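Local structure of glyoxalase family protein, putative (Bacillus anthracis, 2QQZ) at residues A[78-83]-A[119-124]; A[36-41]-A[51-56]; A[15-20]-A[63-68]. The protein is of unknown function but belongs to the glyoxalase/bleomycin resistance protein/dioxygenase superfamily, whose members include metal-dependent enzymes and drug-sequestering proteins. All coordinates share one frame; numbering follows the deposited sequence.

Interaction 1: residues A[78-83]-A[119-124]; sequences FYVLKI and IEFMEN
F78 and V80 join I119-N124 through the backbone, as parallel neighbours in a sheet. F78 N donates to E120 O at 2.9 Å, F78 O accepts from M122 N, and V80 N gives to M122 O. CA-H groups of F121 and Y79 lie against the oxygens of F78 and M122.

A second polar group gathers at the carboxylate of E123. With CG anti to the backbone N (chi1 -171°) and the chain extended beyond it, the glutamate reaches the start of helix 83-92. There OE2 takes K82 N at 3.0 Å and OE1 takes I83 N at 3.0 Å, both from above the carboxylate plane. The helix N-terminus would probably stabilise the anion, and a glutamate is long enough to span the gap from the strand. Water 1 donates to OE2 and is shared with Y79 OH, which also accepts N124 N at 3.0 Å. Tyrosine suits this place because its ring covers backbone while its hydroxyl accepts a backbone N-H: M122 O lies over one face of the ring, and the CA of E123 makes an off-centre CH-pi contact.

Apolar contacts fill the face carrying F78 and F121, whose rings meet obliquely, planes 33° apart. V80 CG2 reaches F121 CD1 at 3.6 Å, F78 CE2 meets I119 CG2 at 3.5 Å, and I83 CD1 rests on the backbone at M122 CA. F86 of the helix packs edge-to-face on F121. F78-V80 pair antiparallel with a strand of the second subunit.

Strand 76-80, helix 83-92 and the three strands ending in 118-124 form the beta-alpha-beta-beta-beta module of the glyoxalase fold; this contact pairs its first and last strands.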
loop_
_atom_site.group_PDB
_atom_site.type_symbol
_atom_site.label_atom_id
_atom_site.label_comp_id
_atom_site.label_asym_id
_atom_site.label_seq_id
_atom_site.Cartn_x
_atom_site.Cartn_y
_atom_site.Cartn_z
ATOM N N PHE A 78 -5.512 6.354 0.577
ATOM C CA PHE A 78 -6.543 6.197 1.614
ATOM C C PHE A 78 -7.826 6.854 1.192
ATOM O O PHE A 78 -7.808 7.955 0.671
ATOM C CB PHE A 78 -6.066 6.804 2.922
ATOM C CG PHE A 78 -4.844 6.156 3.431
ATOM C CD1 PHE A 78 -4.935 4.970 4.153
ATOM C CD2 PHE A 78 -3.603 6.692 3.179
ATOM C CE1 PHE A 78 -3.783 4.347 4.635
ATOM C CE2 PHE A 78 -2.450 6.047 3.642
ATOM C CZ PHE A 78 -2.545 4.887 4.368
ATOM N N TYR A 79 -8.929 6.140 1.391
ATOM C CA TYR A 79 -10.262 6.669 1.103
ATOM C C TYR A 79 -10.691 7.497 2.311
ATOM O O TYR A 79 -10.570 7.027 3.492
ATOM C CB TYR A 79 -11.284 5.554 0.801
ATOM C CG TYR A 79 -12.536 6.138 0.137
ATOM C CD1 TYR A 79 -12.628 6.196 -1.258
ATOM C CD2 TYR A 79 -13.569 6.720 0.894
ATOM C CE1 TYR A 79 -13.740 6.746 -1.883
ATOM C CE2 TYR A 79 -14.705 7.312 0.254
ATOM C CZ TYR A 79 -14.759 7.291 -1.136
ATOM O OH TYR A 79 -15.804 7.839 -1.831
ATOM N N VAL A 80 -11.178 8.715 2.015
ATOM C CA VAL A 80 -11.586 9.730 3.011
ATOM C C VAL A 80 -13.074 10.175 2.847
ATOM O O VAL A 80 -13.496 10.527 1.752
ATOM C CB VAL A 80 -10.592 10.956 2.948
ATOM C CG1 VAL A 80 -11.045 12.076 3.772
ATOM C CG2 VAL A 80 -9.139 10.520 3.366
ATOM N N LEU A 81 -13.877 10.143 3.924
ATOM C CA LEU A 81 -15.187 10.799 3.916
ATOM C C LEU A 81 -15.022 12.300 4.071
ATOM O O LEU A 81 -14.237 12.738 4.933
ATOM C CB LEU A 81 -15.993 10.316 5.096
ATOM C CG LEU A 81 -16.821 9.064 4.928
ATOM C CD1 LEU A 81 -17.609 8.761 6.273
ATOM C CD2 LEU A 81 -17.812 9.278 3.782
ATOM N N LYS A 82 -15.727 13.099 3.252
ATOM C CA LYS A 82 -15.770 14.557 3.444
ATOM C C LYS A 82 -14.365 15.119 3.247
ATOM O O LYS A 82 -13.869 15.887 4.062
ATOM C CB LYS A 82 -16.323 14.889 4.849
ATOM C CG LYS A 82 -17.021 16.229 4.998
ATOM C CD LYS A 82 -18.452 16.077 4.893
ATOM C CE LYS A 82 -19.125 17.391 4.526
ATOM N NZ LYS A 82 -19.232 18.377 5.643
ATOM N N ILE A 83 -13.705 14.694 2.167
ATOM C CA ILE A 83 -12.311 15.045 1.911
ATOM C C ILE A 83 -11.994 16.560 1.955
ATOM O O ILE A 83 -10.902 16.937 2.388
ATOM C CB ILE A 83 -11.832 14.463 0.536
ATOM C CG1 ILE A 83 -10.330 14.577 0.413
ATOM C CG2 ILE A 83 -12.569 15.125 -0.645
ATOM C CD1 ILE A 83 -9.718 13.428 -0.418
ATOM N N ILE A 119 1.815 10.115 0.576
ATOM C CA ILE A 119 0.552 9.470 0.973
ATOM C C ILE A 119 -0.503 10.217 0.142
ATOM O O ILE A 119 -0.414 11.453 0.025
ATOM C CB ILE A 119 0.207 9.782 2.463
ATOM C CG1 ILE A 119 1.304 9.235 3.365
ATOM C CG2 ILE A 119 -1.193 9.227 2.840
ATOM C CD1 ILE A 119 1.516 7.711 3.248
ATOM N N GLU A 120 -1.478 9.481 -0.395
ATOM C CA GLU A 120 -2.581 10.068 -1.136
ATOM C C GLU A 120 -3.891 9.872 -0.387
ATOM O O GLU A 120 -4.106 8.827 0.275
ATOM C CB GLU A 120 -2.675 9.377 -2.472
ATOM C CG GLU A 120 -3.968 9.798 -3.293
ATOM C CD GLU A 120 -4.078 8.997 -4.558
ATOM O OE1 GLU A 120 -3.027 8.415 -4.981
ATOM O OE2 GLU A 120 -5.216 8.914 -5.110
ATOM N N PHE A 121 -4.720 10.913 -0.393
ATOM C CA PHE A 121 -6.085 10.882 0.110
ATOM C C PHE A 121 -7.051 11.136 -1.037
ATOM O O PHE A 121 -6.818 12.044 -1.882
ATOM C CB PHE A 121 -6.218 11.897 1.223
ATOM C CG PHE A 121 -5.289 11.628 2.381
ATOM C CD1 PHE A 121 -5.513 10.545 3.240
ATOM C CD2 PHE A 121 -4.173 12.420 2.593
ATOM C CE1 PHE A 121 -4.676 10.298 4.313
ATOM C CE2 PHE A 121 -3.332 12.151 3.640
ATOM C CZ PHE A 121 -3.588 11.090 4.498
HETATM N N MSE A 122 -8.115 10.317 -1.119
HETATM C CA MSE A 122 -9.097 10.454 -2.189
HETATM C C MSE A 122 -10.544 10.197 -1.742
HETATM O O MSE A 122 -10.753 9.478 -0.797
HETATM C CB MSE A 122 -8.814 9.445 -3.280
HETATM C CG MSE A 122 -8.761 8.014 -2.758
HETATM SE SE MSE A 122 -8.739 6.902 -4.377
HETATM C CE MSE A 122 -10.703 6.805 -4.697
ATOM N N GLU A 123 -11.510 10.768 -2.472
ATOM C CA GLU A 123 -12.916 10.427 -2.310
ATOM C C GLU A 123 -13.598 10.506 -3.658
ATOM O O GLU A 123 -13.272 11.375 -4.470
ATOM C CB GLU A 123 -13.552 11.386 -1.288
ATOM C CG GLU A 123 -14.967 10.997 -0.873
ATOM C CD GLU A 123 -15.593 11.984 0.075
ATOM O OE1 GLU A 123 -15.176 13.164 0.102
ATOM O OE2 GLU A 123 -16.538 11.594 0.792
ATOM N N ASN A 124 -14.529 9.597 -3.938
ATOM C CA ASN A 124 -15.364 9.792 -5.127
ATOM C C ASN A 124 -16.191 11.069 -5.054
ATOM O O ASN A 124 -16.672 11.473 -3.968
ATOM C CB ASN A 124 -16.254 8.583 -5.360
ATOM C CG ASN A 124 -15.444 7.316 -5.466
ATOM O OD1 ASN A 124 -14.370 7.310 -6.054
ATOM N ND2 ASN A 124 -15.926 6.248 -4.860
HETATM O O HOH W 1 -17.558 9.326 -0.105
#

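Interaction 2: residues A[36-41]-A[51-56]; sequences MEEIPK and CWFKCG. With SO4 (sulfate ion), chain C.
K41 turns its CG away from its own carbonyl carbon (chi1 -70°), and W52 does the same with its indole (chi1 -71°), bringing the lysine chain across the ring at about a right angle. K41 CG sits almost directly above the five-membered ring, 3.6 Å from its centroid, a CH-pi contact. A bend at chi3 (76°) then carries K41 NZ past the ring edge, where it donates to G49 O and, at 2.7 Å, to O2 of a sulfate, probably from the crystallisation liquor. W52 NE1 gives a clearly bent bond to sulfate O1, which lies at the ring edge, in its plane. Water 4 accepts from K41 NZ and donates to O3. Lysine and tryptophan thus combine apolar surface with N-H donors, and R48 NE is a further donor to the ion.

Residues 36-41 and 51-56 form a beta hairpin, with weakly bonded strand 37-39 at the edge of the four-stranded sheet. Its rungs are K54 N to E37 O, 2.8 Å, and I39 N to W52 O, 2.9 Å, both nearly straight.

On the face carrying E38 and F53, the aliphatic part of E38 passes the F53 ring at a slant, CB 3.8 Å from F53 CE1. Its carboxylate salt-bridges R27 of helix 23-33, and water 3 joins E38 OE2 to I39 O and W52 N. Just before the edge strand, buried M36 (selenomethionine in the crystal) sets its CB 3.9 Å from F53 CB, where a flexible apolar chain fits. On the other face, I39 CG1 packs against K54 CB at 3.7 Å, while K54 NZ bends away to G56 O.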
loop_
_atom_site.group_PDB
_atom_site.type_symbol
_atom_site.label_atom_id
_atom_site.label_comp_id
_atom_site.label_asym_id
_atom_site.label_seq_id
_atom_site.Cartn_x
_atom_site.Cartn_y
_atom_site.Cartn_z
HETATM N N MSE A 36 -5.351 8.895 12.774
HETATM C CA MSE A 36 -5.527 7.453 12.790
HETATM C C MSE A 36 -5.289 6.933 14.209
HETATM O O MSE A 36 -4.536 7.540 14.992
HETATM C CB MSE A 36 -4.563 6.750 11.830
HETATM C CG MSE A 36 -4.820 7.030 10.372
HETATM SE SE MSE A 36 -3.469 6.195 9.302
HETATM C CE MSE A 36 -4.658 4.892 8.718
ATOM N N GLU A 37 -5.942 5.821 14.540
ATOM C CA GLU A 37 -5.815 5.191 15.863
ATOM C C GLU A 37 -4.576 4.275 15.942
ATOM O O GLU A 37 -4.476 3.303 15.190
ATOM C CB GLU A 37 -7.099 4.385 16.166
ATOM C CG GLU A 37 -7.109 3.758 17.521
ATOM C CD GLU A 37 -8.390 2.946 17.767
ATOM O OE1 GLU A 37 -8.665 2.020 16.967
ATOM O OE2 GLU A 37 -9.143 3.242 18.725
ATOM N N GLU A 38 -3.654 4.566 16.855
ATOM C CA GLU A 38 -2.519 3.663 17.092
ATOM C C GLU A 38 -2.938 2.274 17.660
ATOM O O GLU A 38 -3.786 2.164 18.532
ATOM C CB GLU A 38 -1.415 4.302 17.932
ATOM C CG GLU A 38 -0.173 3.400 17.879
ATOM C CD GLU A 38 1.046 3.881 18.605
ATOM O OE1 GLU A 38 1.064 5.041 19.086
ATOM O OE2 GLU A 38 2.019 3.072 18.636
ATOM N N ILE A 39 -2.359 1.225 17.115
ATOM C CA ILE A 39 -2.677 -0.164 17.423
ATOM C C ILE A 39 -1.393 -0.775 18.041
ATOM O O ILE A 39 -0.311 -0.602 17.481
ATOM C CB ILE A 39 -2.978 -0.863 16.054
ATOM C CG1 ILE A 39 -4.327 -0.431 15.550
ATOM C CG2 ILE A 39 -2.955 -2.378 16.145
ATOM C CD1 ILE A 39 -5.373 -0.305 16.724
ATOM N N PRO A 40 -1.488 -1.516 19.168
ATOM C CA PRO A 40 -0.227 -2.080 19.698
ATOM C C PRO A 40 0.331 -3.190 18.794
ATOM O O PRO A 40 -0.417 -3.977 18.226
ATOM C CB PRO A 40 -0.622 -2.650 21.070
ATOM C CG PRO A 40 -2.132 -2.663 21.123
ATOM C CD PRO A 40 -2.684 -1.886 19.968
ATOM N N LYS A 41 1.647 -3.254 18.655
ATOM C CA LYS A 41 2.256 -4.280 17.831
ATOM C C LYS A 41 2.300 -5.592 18.613
ATOM O O LYS A 41 2.329 -5.553 19.849
ATOM C CB LYS A 41 3.684 -3.869 17.463
ATOM C CG LYS A 41 3.783 -2.712 16.507
ATOM C CD LYS A 41 5.228 -2.449 16.149
ATOM C CE LYS A 41 5.762 -3.473 15.164
ATOM N NZ LYS A 41 7.089 -3.053 14.590
ATOM N N CYS A 51 5.632 1.690 14.462
ATOM C CA CYS A 51 4.283 1.710 14.985
ATOM C C CYS A 51 3.250 1.356 13.941
ATOM O O CYS A 51 3.521 1.412 12.738
ATOM C CB CYS A 51 3.941 3.022 15.693
ATOM S SG CYS A 51 4.891 4.446 15.289
ATOM N N TRP A 52 2.060 0.974 14.428
ATOM C CA TRP A 52 0.950 0.524 13.603
ATOM C C TRP A 52 -0.231 1.424 13.867
ATOM O O TRP A 52 -0.453 1.825 15.006
ATOM C CB TRP A 52 0.557 -0.906 13.989
ATOM C CG TRP A 52 1.579 -1.968 13.560
ATOM C CD1 TRP A 52 2.849 -1.746 13.109
ATOM C CD2 TRP A 52 1.383 -3.401 13.534
ATOM N NE1 TRP A 52 3.463 -2.935 12.782
ATOM C CE2 TRP A 52 2.612 -3.979 13.077
ATOM C CE3 TRP A 52 0.309 -4.257 13.912
ATOM C CZ2 TRP A 52 2.801 -5.389 12.940
ATOM C CZ3 TRP A 52 0.480 -5.656 13.765
ATOM C CH2 TRP A 52 1.721 -6.202 13.282
ATOM N N PHE A 53 -0.993 1.720 12.816
ATOM C CA PHE A 53 -2.156 2.606 12.940
ATOM C C PHE A 53 -3.292 1.932 12.196
ATOM O O PHE A 53 -3.050 1.254 11.216
ATOM C CB PHE A 53 -1.891 4.021 12.417
ATOM C CG PHE A 53 -0.768 4.700 13.118
ATOM C CD1 PHE A 53 -1.006 5.481 14.241
ATOM C CD2 PHE A 53 0.550 4.510 12.690
ATOM C CE1 PHE A 53 0.040 6.077 14.924
ATOM C CE2 PHE A 53 1.617 5.093 13.371
ATOM C CZ PHE A 53 1.360 5.882 14.482
ATOM N N LYS A 54 -4.506 2.055 12.728
ATOM C CA LYS A 54 -5.708 1.501 12.124
ATOM C C LYS A 54 -6.313 2.459 11.089
ATOM O O LYS A 54 -6.428 3.640 11.369
ATOM C CB LYS A 54 -6.722 1.304 13.265
ATOM C CG LYS A 54 -8.008 0.640 12.850
ATOM C CD LYS A 54 -9.055 0.639 13.981
ATOM C CE LYS A 54 -10.419 0.369 13.364
ATOM N NZ LYS A 54 -10.425 -1.036 12.841
ATOM N N CYS A 55 -6.686 1.960 9.904
ATOM C CA CYS A 55 -7.559 2.698 8.960
ATOM C C CYS A 55 -8.694 1.799 8.459
ATOM O O CYS A 55 -8.479 0.956 7.556
ATOM C CB CYS A 55 -6.762 3.266 7.774
ATOM S SG CYS A 55 -5.469 2.208 7.117
ATOM N N GLY A 56 -9.885 1.901 9.059
ATOM C CA GLY A 56 -10.957 1.063 8.594
ATOM C C GLY A 56 -10.578 -0.375 8.807
ATOM O O GLY A 56 -10.015 -0.724 9.858
HETATM S S SO4 C . 6.960 -4.745 11.499
HETATM O O1 SO4 C . 5.497 -4.569 11.539
HETATM O O2 SO4 C . 7.558 -4.979 12.831
HETATM O O3 SO4 C . 7.514 -3.498 10.948
HETATM O O4 SO4 C . 7.281 -5.898 10.666
HETATM O O HOH W 2 -8.309 4.995 12.743
HETATM O O HOH W 3 1.992 0.783 17.459
HETATM O O HOH W 4 6.093 -1.442 12.396
#

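Interaction 3: residues A[15-20]-A[63-68]; sequences QVAAPV and GVEQNF
F68 lays one ring face over A18 CA and the proline ring of P19. With its CG anti to the backbone N (chi1 173°), the ring stands over the A18-P19 link: A18 CA sits above one face, 3.9 Å from the centroid, and P19 CD lies over the same face, making a second CH-pi contact. The proline ring and the phenyl extend alongside each other in the same direction. Proline suits this place because its ring presents a CD carbon where other residues would carry an N-H.

Alanine and glycine allow close approach elsewhere. A17 CB touches F68 CD1 at 3.7 Å and E65 CG also at 3.7 Å, so one methyl touches both the phenyl and the bent glutamate chain. G63, lacking a side chain, allows Q15 CD to approach to 4.4 Å from G63 CA. V20 and V64 meet by their branches, V20 CG2 to V64 CG1 at 3.6 Å, set aslant.

Beneath these groups strands 8-18 and 58-64, first and last of the first beta-alpha-beta-beta-beta module, pair in parallel. G63 N bonds to V16 O at 2.9 Å and E65 N to A18 O at 2.7 Å, with a weak bond from A18 N to G63 O between. Beyond the strand, residues 65-68 make a type I turn, which brings F68 back over the neighbouring strand. Water 5 accepts from V20 N and donates to E65 O, continuing the pairing where the chains part. F115 and N117 pack on F68, and N117 ND2 binds A17 O.

The join therefore depends on two chemistries: backbone bonds hold the strands in register, while a ring face turned onto CA-H and CD-H groups covers them where residues 63-68 leave the sheet.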
loop_
_atom_site.group_PDB
_atom_site.type_symbol
_atom_site.label_atom_id
_atom_site.label_comp_id
_atom_site.label_asym_id
_atom_site.label_seq_id
_atom_site.Cartn_x
_atom_site.Cartn_y
_atom_site.Cartn_z
ATOM N N GLN A 15 3.088 -1.484 4.430
ATOM C CA GLN A 15 4.237 -1.202 5.242
ATOM C C GLN A 15 4.933 0.021 4.647
ATOM O O GLN A 15 5.350 -0.009 3.500
ATOM C CB GLN A 15 5.162 -2.427 5.312
ATOM C CG GLN A 15 6.475 -1.975 5.970
ATOM C CD GLN A 15 6.964 -2.907 6.997
ATOM O OE1 GLN A 15 6.266 -3.215 7.958
ATOM N NE2 GLN A 15 8.171 -3.380 6.813
ATOM N N VAL A 16 5.043 1.101 5.424
ATOM C CA VAL A 16 5.715 2.374 5.034
ATOM C C VAL A 16 7.033 2.454 5.818
ATOM O O VAL A 16 7.059 2.168 7.013
ATOM C CB VAL A 16 4.800 3.549 5.424
ATOM C CG1 VAL A 16 5.471 4.927 5.266
ATOM C CG2 VAL A 16 3.487 3.475 4.615
ATOM N N ALA A 17 8.128 2.784 5.148
ATOM C CA ALA A 17 9.428 2.735 5.827
ATOM C C ALA A 17 9.701 4.096 6.474
ATOM O O ALA A 17 9.118 5.117 6.055
ATOM C CB ALA A 17 10.493 2.351 4.865
ATOM N N ALA A 18 10.591 4.100 7.461
ATOM C CA ALA A 18 10.956 5.284 8.211
ATOM C C ALA A 18 12.289 5.011 8.869
ATOM O O ALA A 18 12.709 3.841 9.005
ATOM C CB ALA A 18 9.884 5.572 9.253
ATOM N N PRO A 19 12.999 6.071 9.266
ATOM C CA PRO A 19 14.271 5.776 9.914
ATOM C C PRO A 19 14.197 5.277 11.367
ATOM O O PRO A 19 13.180 5.451 12.054
ATOM C CB PRO A 19 15.011 7.121 9.868
ATOM C CG PRO A 19 13.945 8.171 9.733
ATOM C CD PRO A 19 12.753 7.514 9.086
ATOM N N VAL A 20 15.326 4.760 11.855
ATOM C CA VAL A 20 15.396 4.387 13.281
ATOM C C VAL A 20 15.048 5.626 14.117
ATOM O O VAL A 20 15.479 6.726 13.785
ATOM C CB VAL A 20 16.818 3.907 13.597
ATOM C CG1 VAL A 20 16.953 3.464 15.022
ATOM C CG2 VAL A 20 17.190 2.768 12.649
ATOM N N GLY A 63 7.489 0.857 9.554
ATOM C CA GLY A 63 8.592 -0.034 9.858
ATOM C C GLY A 63 9.918 0.698 9.727
ATOM O O GLY A 63 10.172 1.445 8.742
ATOM N N VAL A 64 10.768 0.464 10.717
ATOM C CA VAL A 64 12.057 1.126 10.876
ATOM C C VAL A 64 13.030 0.535 9.860
ATOM O O VAL A 64 13.096 -0.713 9.693
ATOM C CB VAL A 64 12.589 0.942 12.328
ATOM C CG1 VAL A 64 14.065 1.028 12.352
ATOM C CG2 VAL A 64 12.056 2.028 13.199
ATOM N N GLU A 65 13.781 1.420 9.175
ATOM C CA GLU A 65 14.802 0.974 8.229
ATOM C C GLU A 65 16.086 1.768 8.402
ATOM O O GLU A 65 16.116 3.004 8.242
ATOM C CB GLU A 65 14.286 1.087 6.784
ATOM C CG GLU A 65 13.087 0.177 6.457
ATOM C CD GLU A 65 13.393 -1.344 6.482
ATOM O OE1 GLU A 65 14.579 -1.741 6.594
ATOM O OE2 GLU A 65 12.429 -2.154 6.370
ATOM N N GLN A 66 17.170 1.087 8.733
ATOM C CA GLN A 66 18.405 1.741 8.824
ATOM C C GLN A 66 18.820 2.337 7.471
ATOM O O GLN A 66 19.425 3.422 7.431
ATOM C CB GLN A 66 19.431 0.709 9.253
ATOM C CG GLN A 66 20.727 1.188 9.368
ATOM C CD GLN A 66 21.689 0.033 9.555
ATOM O OE1 GLN A 66 21.342 -1.143 9.352
ATOM N NE2 GLN A 66 22.884 0.356 9.942
ATOM N N ASN A 67 18.458 1.643 6.390
ATOM C CA ASN A 67 18.760 2.131 5.030
ATOM C C ASN A 67 17.521 2.790 4.418
ATOM O O ASN A 67 17.225 2.614 3.274
ATOM C CB ASN A 67 19.277 1.008 4.159
ATOM C CG ASN A 67 20.664 0.556 4.562
ATOM O OD1 ASN A 67 20.914 -0.654 4.692
ATOM N ND2 ASN A 67 21.569 1.515 4.792
ATOM N N PHE A 68 16.781 3.538 5.221
ATOM C CA PHE A 68 15.588 4.201 4.740
ATOM C C PHE A 68 15.804 5.118 3.484
ATOM O O PHE A 68 16.718 5.981 3.447
ATOM C CB PHE A 68 14.968 5.015 5.867
ATOM C CG PHE A 68 13.821 5.886 5.427
ATOM C CD1 PHE A 68 12.669 5.336 4.927
ATOM C CD2 PHE A 68 13.902 7.288 5.567
ATOM C CE1 PHE A 68 11.591 6.138 4.514
ATOM C CE2 PHE A 68 12.866 8.104 5.149
ATOM C CZ PHE A 68 11.686 7.545 4.677
HETATM O O HOH W 5 17.497 5.116 9.849
#

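Interactions 2 and 3 lie in one mixed sheet ordered 8-18, 58-64, 51-55, 37-39, and interaction 2 is nested inside the loop that interaction 3 closes. Interaction 1 follows both along the chain and belongs to the second sheet, on the far side of the chain's centre from interaction 3, their centres about 25 Å apart. Strand 58-64 leads on to strand 76-80, so two modules of similar topology stand in series, as in the glyoxalase fold. F78 CE1 touches C55 SG at 3.7 Å, joining interactions 1 and 2. Q15 approaches the sulfate of interaction 2 to about 3 Å between nearest atoms. All three contacts reach the second subunit, so both modules take part in the dimer interface.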